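Local coordinates for protein transketolase (PDB 3L84) that belongs to the thiamine diphosphate-dependent transketolase family of enzymes, and is built from three sheet-and-helix domains and assembled here as a dimer, at residues A[206-211]-A[228-233]; A[390-395]-A[421-426]; A[442-447]-A[613-618]; A[516-521]-A[558-563]. One frame throughout, in Å; residues are numbered along the deposited sequence.

Contact 1 of 4, residues A[206-211]-A[228-233]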
loop_
_atom_site.group_PDB
_atom_site.type_symbol
_atom_site.label_atom_id
_atom_site.label_comp_id
_atom_site.label_asym_id
_atom_site.label_seq_id
_atom_site.Cartn_x
_atom_site.Cartn_y
_atom_site.Cartn_z
ATOM N N GLY A 206 -7.208 23.392 -6.457
ATOM C CA GLY A 206 -8.384 24.148 -6.081
ATOM C C GLY A 206 -8.431 24.692 -4.675
ATOM O O GLY A 206 -9.520 24.986 -4.193
ATOM N N PHE A 207 -7.272 24.865 -4.048
ATOM C CA PHE A 207 -7.201 25.468 -2.725
ATOM C C PHE A 207 -6.902 26.974 -2.788
ATOM O O PHE A 207 -6.250 27.480 -3.718
ATOM C CB PHE A 207 -6.059 24.856 -1.902
ATOM C CG PHE A 207 -6.351 23.481 -1.315
ATOM C CD1 PHE A 207 -6.591 22.384 -2.123
ATOM C CD2 PHE A 207 -6.291 23.270 0.061
ATOM C CE1 PHE A 207 -6.838 21.130 -1.563
ATOM C CE2 PHE A 207 -6.502 22.040 0.614
ATOM C CZ PHE A 207 -6.779 20.965 -0.192
ATOM N N GLU A 208 -7.359 27.679 -1.757
ATOM C CA GLU A 208 -6.814 28.997 -1.414
ATOM C C GLU A 208 -5.627 28.801 -0.487
ATOM O O GLU A 208 -5.725 28.007 0.465
ATOM C CB GLU A 208 -7.855 29.860 -0.710
ATOM C CG GLU A 208 -7.300 31.242 -0.281
ATOM C CD GLU A 208 -8.337 32.219 0.248
ATOM O OE1 GLU A 208 -9.493 31.856 0.546
ATOM O OE2 GLU A 208 -7.972 33.414 0.389
ATOM N N VAL A 209 -4.526 29.507 -0.734
ATOM C CA VAL A 209 -3.292 29.304 0.002
ATOM C C VAL A 209 -2.824 30.577 0.712
ATOM O O VAL A 209 -2.635 31.605 0.060
ATOM C CB VAL A 209 -2.172 28.768 -0.904
ATOM C CG1 VAL A 209 -0.895 28.589 -0.057
ATOM C CG2 VAL A 209 -2.597 27.453 -1.604
ATOM N N LEU A 210 -2.657 30.496 2.026
ATOM C CA LEU A 210 -2.166 31.603 2.853
ATOM C C LEU A 210 -0.809 31.209 3.398
ATOM O O LEU A 210 -0.581 30.034 3.676
ATOM C CB LEU A 210 -3.154 31.858 4.014
ATOM C CG LEU A 210 -4.597 32.107 3.555
ATOM C CD1 LEU A 210 -5.601 32.217 4.745
ATOM C CD2 LEU A 210 -4.685 33.303 2.674
ATOM N N SER A 211 0.093 32.166 3.579
ATOM C CA SER A 211 1.441 31.927 4.059
ATOM C C SER A 211 1.744 32.862 5.207
ATOM O O SER A 211 1.647 34.105 5.028
ATOM C CB SER A 211 2.446 32.174 2.939
ATOM O OG SER A 211 2.234 31.228 1.883
ATOM N N LYS A 228 -11.528 30.770 7.385
ATOM C CA LYS A 228 -12.909 30.445 7.737
ATOM C C LYS A 228 -13.940 31.004 6.767
ATOM O O LYS A 228 -15.055 30.477 6.692
ATOM C CB LYS A 228 -13.189 30.869 9.185
ATOM C CG LYS A 228 -12.452 29.978 10.168
ATOM C CD LYS A 228 -12.313 30.504 11.543
ATOM C CE LYS A 228 -13.604 30.661 12.268
ATOM N NZ LYS A 228 -13.487 31.667 13.441
ATOM N N LYS A 229 -13.562 32.032 6.017
ATOM C CA LYS A 229 -14.445 32.673 5.020
ATOM C C LYS A 229 -14.158 32.226 3.605
ATOM O O LYS A 229 -14.788 32.706 2.674
ATOM C CB LYS A 229 -14.359 34.213 5.072
ATOM C CG LYS A 229 -14.727 34.792 6.382
ATOM C CD LYS A 229 -14.807 36.284 6.288
ATOM C CE LYS A 229 -13.469 36.935 6.033
ATOM N NZ LYS A 229 -13.558 38.399 6.331
ATOM N N SER A 230 -13.216 31.299 3.437
ATOM C CA SER A 230 -12.790 30.877 2.098
ATOM C C SER A 230 -13.952 30.194 1.363
ATOM O O SER A 230 -14.793 29.514 1.977
ATOM C CB SER A 230 -11.577 29.942 2.188
ATOM O OG SER A 230 -11.074 29.674 0.894
ATOM N N THR A 231 -13.995 30.368 0.052
ATOM C CA THR A 231 -14.925 29.569 -0.770
ATOM C C THR A 231 -14.253 28.295 -1.345
ATOM O O THR A 231 -14.850 27.608 -2.140
ATOM C CB THR A 231 -15.496 30.375 -1.884
ATOM O OG1 THR A 231 -14.408 30.796 -2.705
ATOM C CG2 THR A 231 -16.303 31.578 -1.316
ATOM N N LYS A 232 -13.022 28.017 -0.903
ATOM C CA LYS A 232 -12.232 26.879 -1.319
ATOM C C LYS A 232 -11.733 26.157 -0.082
ATOM O O LYS A 232 -11.679 26.729 1.002
ATOM C CB LYS A 232 -11.021 27.368 -2.124
ATOM C CG LYS A 232 -11.374 27.981 -3.446
ATOM C CD LYS A 232 -10.119 28.459 -4.165
ATOM C CE LYS A 232 -10.423 29.144 -5.495
ATOM N NZ LYS A 232 -9.716 30.436 -5.562
ATOM N N PRO A 233 -11.333 24.884 -0.232
ATOM C CA PRO A 233 -10.469 24.320 0.819
ATOM C C PRO A 233 -9.275 25.241 0.974
ATOM O O PRO A 233 -8.831 25.823 -0.029
ATOM C CB PRO A 233 -10.096 22.917 0.280
ATOM C CG PRO A 233 -10.298 23.018 -1.217
ATOM C CD PRO A 233 -11.456 23.966 -1.376
HETATM O O HOH W 1 -11.981 32.455 -0.928
#
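The pyrrolidine ring of Pro-233 lies across one face of the Phe-207 ring, its CB 3.8 Å from the ring centroid and 12° off the normal, a CH-pi contact that meets the aromatic ring at its centre. Both residues sit at the entrances of neighbouring parallel strands, 208-213 and 234-239, joined through helix 217-228 in a beta-alpha-beta crossover of the thiamine diphosphate binding domain. The strands begin to pair here: Glu-208 N donates to Pro-233 O at 2.9 Å, while Phe-207 CA approaches the same oxygen at 3.2 Å. Gly-206, with positive phi, is the C-prime residue of the Schellman motif that ends helix 198-204, and its O rests against CB of Lys-232 at 3.5 Å. Deeper in, Phe-207 reaches Phe-175 of strand 175-181 and meets Phe-202 edge to face. On the other side of the backbone, Glu-208 runs out extended, CG anti to N (chi1 178°), which carries its carboxylate to Ser-230. Two acceptors, Glu-208 OE1 and Lys-232 O, compete for the one proton of Ser-230 OG. A water bridges the two segments, donating to Glu-208 OE1 at 3.0 Å and accepting from Thr-231 N at 3.1 Å.

Contact 2 of 4, residues A[390-395]-A[421-426]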
loop_
_atom_site.group_PDB
_atom_site.type_symbol
_atom_site.label_atom_id
_atom_site.label_comp_id
_atom_site.label_asym_id
_atom_site.label_seq_id
_atom_site.Cartn_x
_atom_site.Cartn_y
_atom_site.Cartn_z
ATOM N N ARG A 390 -7.830 6.182 -6.752
ATOM C CA ARG A 390 -7.274 6.663 -5.500
ATOM C C ARG A 390 -7.628 5.710 -4.374
ATOM O O ARG A 390 -8.351 6.036 -3.431
ATOM C CB ARG A 390 -7.827 8.067 -5.160
ATOM C CG ARG A 390 -7.564 9.155 -6.180
ATOM C CD ARG A 390 -8.140 10.459 -5.680
ATOM N NE ARG A 390 -8.047 11.558 -6.632
ATOM C CZ ARG A 390 -9.016 11.948 -7.445
ATOM N NH1 ARG A 390 -10.192 11.359 -7.489
ATOM N NH2 ARG A 390 -8.800 13.008 -8.215
ATOM N N GLU A 391 -7.178 4.491 -4.475
ATOM C CA GLU A 391 -7.591 3.475 -3.513
ATOM C C GLU A 391 -7.254 3.874 -2.091
ATOM O O GLU A 391 -8.052 3.686 -1.171
ATOM C CB GLU A 391 -6.976 2.100 -3.812
ATOM C CG GLU A 391 -7.381 1.457 -5.111
ATOM C CD GLU A 391 -6.524 1.884 -6.283
ATOM O OE1 GLU A 391 -5.569 2.700 -6.124
ATOM O OE2 GLU A 391 -6.793 1.378 -7.401
ATOM N N HIS A 392 -6.046 4.371 -1.901
ATOM C CA HIS A 392 -5.568 4.632 -0.541
ATOM C C HIS A 392 -6.354 5.764 0.101
ATOM O O HIS A 392 -6.869 5.624 1.214
ATOM C CB HIS A 392 -4.086 4.897 -0.579
ATOM C CG HIS A 392 -3.336 4.757 0.692
ATOM N ND1 HIS A 392 -3.805 4.261 1.886
ATOM C CD2 HIS A 392 -2.019 5.028 0.871
ATOM C CE1 HIS A 392 -2.788 4.250 2.761
ATOM N NE2 HIS A 392 -1.725 4.733 2.174
ATOM N N ALA A 393 -6.465 6.898 -0.580
ATOM C CA ALA A 393 -7.267 8.004 -0.058
ATOM C C ALA A 393 -8.718 7.569 0.126
ATOM O O ALA A 393 -9.355 8.000 1.081
ATOM C CB ALA A 393 -7.158 9.231 -0.970
HETATM N N MSE A 394 -9.261 6.760 -0.775
HETATM C CA MSE A 394 -10.637 6.283 -0.584
HETATM C C MSE A 394 -10.819 5.638 0.775
HETATM O O MSE A 394 -11.764 5.945 1.539
HETATM C CB MSE A 394 -11.013 5.269 -1.676
HETATM C CG MSE A 394 -12.305 4.537 -1.408
HETATM SE SE MSE A 394 -12.793 3.312 -2.835
HETATM C CE MSE A 394 -11.354 1.995 -2.575
ATOM N N ALA A 395 -9.932 4.707 1.098
ATOM C CA ALA A 395 -10.079 4.020 2.389
ATOM C C ALA A 395 -9.896 4.969 3.579
ATOM O O ALA A 395 -10.625 4.856 4.563
ATOM C CB ALA A 395 -9.089 2.841 2.458
ATOM N N LEU A 421 -4.476 0.125 -0.537
ATOM C CA LEU A 421 -5.210 0.737 0.586
ATOM C C LEU A 421 -4.964 0.082 1.942
ATOM O O LEU A 421 -5.527 0.519 2.970
ATOM C CB LEU A 421 -6.717 0.887 0.286
ATOM C CG LEU A 421 -7.486 -0.394 -0.052
ATOM C CD1 LEU A 421 -7.632 -1.367 1.129
ATOM C CD2 LEU A 421 -8.879 -0.014 -0.591
ATOM N N LYS A 422 -4.141 -0.974 1.989
ATOM C CA LYS A 422 -3.931 -1.756 3.210
ATOM C C LYS A 422 -3.549 -0.896 4.427
ATOM O O LYS A 422 -4.058 -1.161 5.507
ATOM C CB LYS A 422 -2.919 -2.864 2.932
ATOM C CG LYS A 422 -2.446 -3.690 4.143
ATOM C CD LYS A 422 -3.516 -4.500 4.811
ATOM C CE LYS A 422 -2.965 -5.256 6.024
ATOM N NZ LYS A 422 -2.673 -4.296 7.142
ATOM N N PRO A 423 -2.700 0.131 4.291
ATOM C CA PRO A 423 -2.342 0.874 5.528
ATOM C C PRO A 423 -3.539 1.546 6.165
ATOM O O PRO A 423 -3.635 1.651 7.386
ATOM C CB PRO A 423 -1.314 1.911 5.036
ATOM C CG PRO A 423 -0.744 1.312 3.829
ATOM C CD PRO A 423 -1.883 0.562 3.141
ATOM N N ALA A 424 -4.490 2.028 5.363
ATOM C CA ALA A 424 -5.711 2.639 5.861
ATOM C C ALA A 424 -6.689 1.592 6.361
ATOM O O ALA A 424 -7.377 1.814 7.349
ATOM C CB ALA A 424 -6.365 3.511 4.753
ATOM N N ALA A 425 -6.766 0.426 5.708
ATOM C CA ALA A 425 -7.554 -0.666 6.260
ATOM C C ALA A 425 -7.083 -1.022 7.663
ATOM O O ALA A 425 -7.877 -1.331 8.548
ATOM C CB ALA A 425 -7.537 -1.892 5.329
ATOM N N ARG A 426 -5.774 -0.983 7.878
ATOM C CA ARG A 426 -5.234 -1.294 9.170
ATOM C C ARG A 426 -5.701 -0.300 10.219
ATOM O O ARG A 426 -5.952 -0.712 11.360
ATOM C CB ARG A 426 -3.712 -1.307 9.096
ATOM C CG ARG A 426 -3.079 -2.061 10.229
ATOM C CD ARG A 426 -1.525 -2.064 10.146
ATOM N NE ARG A 426 -0.965 -3.100 11.005
ATOM C CZ ARG A 426 -0.400 -2.903 12.187
ATOM N NH1 ARG A 426 -0.276 -1.697 12.691
ATOM N NH2 ARG A 426 0.063 -3.952 12.849
#
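Glu-391 O takes the helical N-H of Ala-395 at 3.1 Å, and CB of Leu-421 leans on the same oxygen at 3.4 Å. That leucine is a knob in a hole formed by Glu-391, His-392, Met-394 and Ala-395. The CD2 branch of Leu-421 meets the selenomethionine methyl CE of Met-394 at 3.8 Å. One turn on, methyl meets methyl: CB of Ala-395 and CB of Ala-424 are 3.6 Å apart. Such small side chains suit two helix segments whose axes come within 7.9 Å and run 13° from parallel. They belong to helices 391-404 and 418-431 of the pyrimidine binding domain, which the chain connects through strand 408-414. The His-392 imidazole crosses the Pro-423 ring at about a right angle, CE1 of His-392 touching Pro-423 CB at 3.6 Å. Pro-423 N has no hydrogen to give and Ala-424 N makes only a weak bond, to Leu-421 O, so the second helix is kinked here. Beyond it lies the dimer interface, where Lys-422 forms salt bridges with Glu-457 and Glu-419 of the second subunit. No hydrogen bond passes between the two segments, and His-392 ND1 is buried with no partner in the model, so this junction rests on close-fitting van der Waals packing.

Contact 3 of 4, residues A[442-447]-A[613-618]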
loop_
_atom_site.group_PDB
_atom_site.type_symbol
_atom_site.label_atom_id
_atom_site.label_comp_id
_atom_site.label_asym_id
_atom_site.label_seq_id
_atom_site.Cartn_x
_atom_site.Cartn_y
_atom_site.Cartn_z
ATOM N N ASP A 442 -11.351 -11.940 -7.268
ATOM C CA ASP A 442 -10.566 -12.472 -6.132
ATOM C C ASP A 442 -9.491 -13.487 -6.426
ATOM O O ASP A 442 -8.809 -13.871 -5.487
ATOM C CB ASP A 442 -11.507 -13.096 -5.091
ATOM C CG ASP A 442 -12.135 -14.408 -5.529
ATOM O OD1 ASP A 442 -12.475 -14.550 -6.706
ATOM O OD2 ASP A 442 -12.369 -15.259 -4.634
ATOM N N SER A 443 -9.301 -13.913 -7.662
ATOM C CA SER A 443 -8.400 -15.024 -7.901
ATOM C C SER A 443 -7.915 -15.055 -9.338
ATOM O O SER A 443 -8.228 -14.193 -10.151
ATOM C CB SER A 443 -9.083 -16.358 -7.573
ATOM O OG SER A 443 -9.969 -16.707 -8.627
ATOM N N ILE A 444 -7.159 -16.099 -9.659
ATOM C CA ILE A 444 -6.765 -16.426 -11.043
ATOM C C ILE A 444 -7.963 -16.546 -11.971
ATOM O O ILE A 444 -7.773 -16.487 -13.185
ATOM C CB ILE A 444 -5.946 -17.742 -11.110
ATOM C CG1 ILE A 444 -6.592 -18.901 -10.311
ATOM C CG2 ILE A 444 -4.526 -17.498 -10.598
ATOM C CD1 ILE A 444 -6.073 -20.317 -10.713
ATOM N N GLY A 445 -9.183 -16.676 -11.445
ATOM C CA GLY A 445 -10.388 -16.642 -12.262
ATOM C C GLY A 445 -10.577 -15.339 -13.023
ATOM O O GLY A 445 -11.363 -15.274 -13.982
ATOM N N VAL A 446 -9.848 -14.296 -12.636
ATOM C CA VAL A 446 -9.736 -13.080 -13.442
ATOM C C VAL A 446 -9.383 -13.368 -14.909
ATOM O O VAL A 446 -9.894 -12.723 -15.836
ATOM C CB VAL A 446 -8.696 -12.147 -12.772
ATOM C CG1 VAL A 446 -8.162 -11.086 -13.747
ATOM C CG2 VAL A 446 -9.336 -11.480 -11.569
ATOM N N GLY A 447 -8.496 -14.324 -15.136
ATOM C CA GLY A 447 -8.176 -14.770 -16.485
ATOM C C GLY A 447 -7.181 -13.892 -17.208
ATOM O O GLY A 447 -6.039 -13.757 -16.812
ATOM N N ASP A 613 -8.784 -22.116 -18.653
ATOM C CA ASP A 613 -7.427 -22.592 -18.939
ATOM C C ASP A 613 -6.491 -22.366 -17.737
ATOM O O ASP A 613 -5.694 -23.232 -17.382
ATOM C CB ASP A 613 -6.833 -21.873 -20.144
ATOM C CG ASP A 613 -7.529 -22.182 -21.465
ATOM O OD1 ASP A 613 -8.360 -23.133 -21.506
ATOM O OD2 ASP A 613 -7.196 -21.456 -22.460
ATOM N N VAL A 614 -6.658 -21.217 -17.075
ATOM C CA VAL A 614 -5.818 -20.863 -15.944
ATOM C C VAL A 614 -6.170 -21.776 -14.747
ATOM O O VAL A 614 -5.284 -22.283 -14.078
ATOM C CB VAL A 614 -5.902 -19.354 -15.614
ATOM C CG1 VAL A 614 -5.051 -19.006 -14.399
ATOM C CG2 VAL A 614 -5.436 -18.572 -16.820
ATOM N N PHE A 615 -7.453 -21.994 -14.472
ATOM C CA PHE A 615 -7.783 -22.882 -13.370
ATOM C C PHE A 615 -7.236 -24.290 -13.604
ATOM O O PHE A 615 -6.737 -24.896 -12.671
ATOM C CB PHE A 615 -9.305 -22.920 -13.119
ATOM C CG PHE A 615 -9.833 -21.823 -12.218
ATOM C CD1 PHE A 615 -9.418 -21.714 -10.912
ATOM C CD2 PHE A 615 -10.780 -20.937 -12.683
ATOM C CE1 PHE A 615 -9.940 -20.705 -10.083
ATOM C CE2 PHE A 615 -11.284 -19.930 -11.837
ATOM C CZ PHE A 615 -10.875 -19.844 -10.570
ATOM N N GLU A 616 -7.296 -24.775 -14.837
ATOM C CA GLU A 616 -6.788 -26.123 -15.142
ATOM C C GLU A 616 -5.273 -26.151 -14.938
ATOM O O GLU A 616 -4.725 -27.082 -14.333
ATOM C CB GLU A 616 -7.157 -26.539 -16.577
ATOM C CG GLU A 616 -6.726 -27.930 -16.954
ATOM C CD GLU A 616 -7.407 -29.016 -16.159
ATOM O OE1 GLU A 616 -8.597 -28.881 -15.767
ATOM O OE2 GLU A 616 -6.765 -30.074 -15.971
ATOM N N ARG A 617 -4.586 -25.123 -15.431
ATOM C CA ARG A 617 -3.143 -25.012 -15.280
ATOM C C ARG A 617 -2.712 -25.128 -13.812
ATOM O O ARG A 617 -1.694 -25.750 -13.511
ATOM C CB ARG A 617 -2.724 -23.655 -15.890
ATOM C CG ARG A 617 -1.372 -23.137 -15.464
ATOM C CD ARG A 617 -0.220 -23.907 -16.052
ATOM N NE ARG A 617 0.945 -23.043 -15.837
ATOM C CZ ARG A 617 1.586 -22.895 -14.681
ATOM N NH1 ARG A 617 1.300 -23.639 -13.632
ATOM N NH2 ARG A 617 2.523 -21.974 -14.603
ATOM N N PHE A 618 -3.476 -24.508 -12.923
ATOM C CA PHE A 618 -3.133 -24.484 -11.516
ATOM C C PHE A 618 -3.739 -25.629 -10.714
ATOM O O PHE A 618 -3.577 -25.692 -9.488
ATOM C CB PHE A 618 -3.449 -23.075 -10.938
ATOM C CG PHE A 618 -2.416 -22.074 -11.349
ATOM C CD1 PHE A 618 -1.174 -22.083 -10.754
ATOM C CD2 PHE A 618 -2.640 -21.198 -12.386
ATOM C CE1 PHE A 618 -0.201 -21.214 -11.209
ATOM C CE2 PHE A 618 -1.684 -20.310 -12.833
ATOM C CZ PHE A 618 -0.482 -20.297 -12.232
#
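Ser-443 opens the approach, its OG 3.8 Å from CZ of Phe-615. A chi1 of 77° swings the Ser-443 hydroxyl back over its own turn, where OG accepts from Gly-445 N at 2.9 Å with an angle of 161° at the hydrogen. This ST turn leads into the short 3-10 segment, to which Val-446 N adds a bond to Ser-443 O at 3.0 Å. Ile-444 comes next and carries most of the packing, wedged among three residues of the facing helix end. Its CB butts against the CG1 methyl of Val-614 at 3.6 Å; the CD1 tip reaches CD1 of Phe-615, also at 3.6 Å, and extends to CB of Phe-618 at 3.8 Å. Gly-445 follows. Having no side chain, it brings its CA to within 3.4 Å of CE2 of Phe-615, so that the aromatic ring spans Ile-444 and the glycine backbone.

The contact joins the loop after strand 436-440, in the pyrimidine binding domain, to the end of helix 611-617 in the C-terminal domain. Phe-618, the first residue to leave the helix, has NH1 of Arg-617 over one face of its ring toward the rim. Leu-94 of the second subunit packs on Val-614, and His-95 of that subunit is hydrogen-bonded to Arg-617 NE. Between the two segments no hydrogen bond passes; what meets here is mainly hydrocarbon and aromatic surface, and the serine hydroxyl, though beside the Phe-615 ring, spends its acceptor role on Gly-445 N of its own turn.

Contact 4 of 4, residues A[516-521]-A[558-563]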
loop_
_atom_site.group_PDB
_atom_site.type_symbol
_atom_site.label_atom_id
_atom_site.label_comp_id
_atom_site.label_asym_id
_atom_site.label_seq_id
_atom_site.Cartn_x
_atom_site.Cartn_y
_atom_site.Cartn_z
ATOM N N GLY A 516 -18.229 -19.473 10.890
ATOM C CA GLY A 516 -17.040 -19.320 10.046
ATOM C C GLY A 516 -16.819 -20.444 9.055
ATOM O O GLY A 516 -16.492 -20.202 7.903
ATOM N N ALA A 517 -16.949 -21.659 9.538
ATOM C CA ALA A 517 -16.950 -22.848 8.683
ATOM C C ALA A 517 -18.109 -23.709 9.109
ATOM O O ALA A 517 -18.485 -23.691 10.296
ATOM C CB ALA A 517 -15.632 -23.631 8.809
ATOM N N TYR A 518 -18.691 -24.472 8.179
ATOM C CA TYR A 518 -19.817 -25.356 8.503
ATOM C C TYR A 518 -19.814 -26.532 7.536
ATOM O O TYR A 518 -19.133 -26.496 6.496
ATOM C CB TYR A 518 -21.146 -24.576 8.461
ATOM C CG TYR A 518 -21.532 -24.059 7.108
ATOM C CD1 TYR A 518 -22.413 -24.764 6.318
ATOM C CD2 TYR A 518 -21.051 -22.853 6.617
ATOM C CE1 TYR A 518 -22.769 -24.316 5.052
ATOM C CE2 TYR A 518 -21.408 -22.411 5.377
ATOM C CZ TYR A 518 -22.292 -23.119 4.600
ATOM O OH TYR A 518 -22.693 -22.700 3.356
ATOM N N LEU A 519 -20.585 -27.558 7.871
ATOM C CA LEU A 519 -20.649 -28.751 7.019
ATOM C C LEU A 519 -21.706 -28.626 5.919
ATOM O O LEU A 519 -22.858 -28.327 6.207
ATOM C CB LEU A 519 -20.946 -30.005 7.861
ATOM C CG LEU A 519 -19.784 -30.588 8.654
ATOM C CD1 LEU A 519 -20.290 -31.574 9.673
ATOM C CD2 LEU A 519 -18.778 -31.258 7.702
ATOM N N LEU A 520 -21.303 -28.876 4.672
ATOM C CA LEU A 520 -22.207 -29.040 3.517
ATOM C C LEU A 520 -22.505 -30.511 3.267
ATOM O O LEU A 520 -23.513 -30.847 2.646
ATOM C CB LEU A 520 -21.581 -28.477 2.218
ATOM C CG LEU A 520 -21.511 -26.990 2.184
ATOM C CD1 LEU A 520 -20.684 -26.558 0.997
ATOM C CD2 LEU A 520 -22.913 -26.391 2.099
ATOM N N LYS A 521 -21.592 -31.388 3.679
ATOM C CA LYS A 521 -21.740 -32.832 3.470
ATOM C C LYS A 521 -21.080 -33.490 4.637
ATOM O O LYS A 521 -19.972 -33.097 5.027
ATOM C CB LYS A 521 -21.087 -33.272 2.150
ATOM C CG LYS A 521 -21.191 -34.742 1.825
ATOM C CD LYS A 521 -20.515 -34.990 0.483
ATOM C CE LYS A 521 -20.414 -36.441 0.104
ATOM N NZ LYS A 521 -20.187 -36.509 -1.374
ATOM N N SER A 558 -17.566 -25.808 4.062
ATOM C CA SER A 558 -17.445 -24.467 3.509
ATOM C C SER A 558 -16.964 -23.517 4.603
ATOM O O SER A 558 -17.513 -23.528 5.718
ATOM C CB SER A 558 -18.769 -23.988 2.929
ATOM O OG SER A 558 -18.607 -22.666 2.385
HETATM N N MSE A 559 -15.927 -22.752 4.312
HETATM C CA MSE A 559 -15.337 -21.829 5.269
HETATM C C MSE A 559 -15.375 -20.408 4.717
HETATM O O MSE A 559 -14.345 -19.849 4.286
HETATM C CB MSE A 559 -13.902 -22.244 5.592
HETATM C CG MSE A 559 -13.267 -21.446 6.755
HETATM SE SE MSE A 559 -11.393 -21.715 6.997
HETATM C CE MSE A 559 -10.860 -20.922 5.318
ATOM N N PRO A 560 -16.532 -19.761 4.787
ATOM C CA PRO A 560 -16.623 -18.386 4.347
ATOM C C PRO A 560 -15.825 -17.420 5.197
ATOM O O PRO A 560 -15.531 -16.332 4.710
ATOM C CB PRO A 560 -18.135 -18.112 4.398
ATOM C CG PRO A 560 -18.664 -19.097 5.378
ATOM C CD PRO A 560 -17.856 -20.331 5.126
ATOM N N CYS A 561 -15.507 -17.739 6.453
ATOM C CA CYS A 561 -14.734 -16.811 7.274
ATOM C C CYS A 561 -13.796 -17.549 8.230
ATOM O O CYS A 561 -14.206 -18.072 9.261
ATOM C CB CYS A 561 -15.656 -15.843 8.003
ATOM S SG CYS A 561 -14.727 -14.598 8.933
ATOM N N PHE A 562 -12.514 -17.542 7.906
ATOM C CA PHE A 562 -11.446 -18.171 8.734
ATOM C C PHE A 562 -11.444 -17.612 10.158
ATOM O O PHE A 562 -11.364 -18.388 11.129
ATOM C CB PHE A 562 -10.106 -17.930 8.017
ATOM C CG PHE A 562 -8.889 -18.578 8.636
ATOM C CD1 PHE A 562 -8.373 -19.742 8.113
ATOM C CD2 PHE A 562 -8.226 -17.985 9.657
ATOM C CE1 PHE A 562 -7.217 -20.310 8.649
ATOM C CE2 PHE A 562 -7.065 -18.579 10.204
ATOM C CZ PHE A 562 -6.606 -19.743 9.703
ATOM N N GLU A 563 -11.542 -16.296 10.303
ATOM C CA GLU A 563 -11.451 -15.671 11.625
ATOM C C GLU A 563 -12.580 -16.118 12.546
ATOM O O GLU A 563 -12.369 -16.338 13.736
ATOM C CB GLU A 563 -11.447 -14.155 11.509
ATOM C CG GLU A 563 -10.268 -13.636 10.728
ATOM C CD GLU A 563 -10.510 -13.373 9.235
ATOM O OE1 GLU A 563 -11.441 -13.960 8.625
ATOM O OE2 GLU A 563 -9.820 -12.476 8.700
#
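Tyr-518 and Ser-558 form a hydrogen-bonded antiparallel pair, Tyr-518 N giving to Ser-558 O at 2.9 Å and Ser-558 N returning a bond to Tyr-518 O at 3.0 Å. Past the pair the chains stay together: Cys-561 N reaches Gly-516 O at 3.0 Å, almost straight at 169° and on a lone pair in the carbonyl plane. Ala-517 CA also approaches Ser-558 O, at 3.1 Å. The tyrosine's CG sits between its backbone N and carbonyl carbon (chi1 65°), which folds the ring back over the partner strand; CB of Ser-558 lies over one ring face, 3.9 Å from CE2 of Tyr-518. From another direction CD1 of Leu-520 touches that same CB of Ser-558 at 3.7 Å.

Strand 518-521 is an edge strand of the C-terminal domain's mixed sheet within this chain, and antiparallel to its neighbour 554-558. Leu-520 and Lys-521 both face Val-556 in a classic beta bulge. At the other end Cys-561 is the N-cap of helix 562-566, its SG capping a backbone N of that helix. Farther out, Tyr-518 OH and Ser-558 OG are both hydrogen-bonded to Glu-478 OE2, from helix 476-488. Two hydroxyls on one carboxylate oxygen would tend to favour the ionised acid, and they fasten both strands of the pair to a helix outside the sheet.

The four contacts span all three domains. Contact 1 closes a crossover in the first parallel sheet before contact 2 opens; contact 2, its centre about 26 Å away, packs two helices of the pyrimidine binding domain near the middle of the chain and closes before contact 3 opens. Contacts 1 and 4 lie on opposite sides of the chain's centre, about 53 Å apart between centres. Contact 4 belongs to the C-terminal domain's mixed sheet and is nested inside the long loop closed by contact 3, which ties that domain to the pyrimidine binding domain; their centres are about 23 Å apart. Contacts 2 and 3 both touch the second subunit, so the dimer interface runs past a helix pair inside one domain and a junction between two.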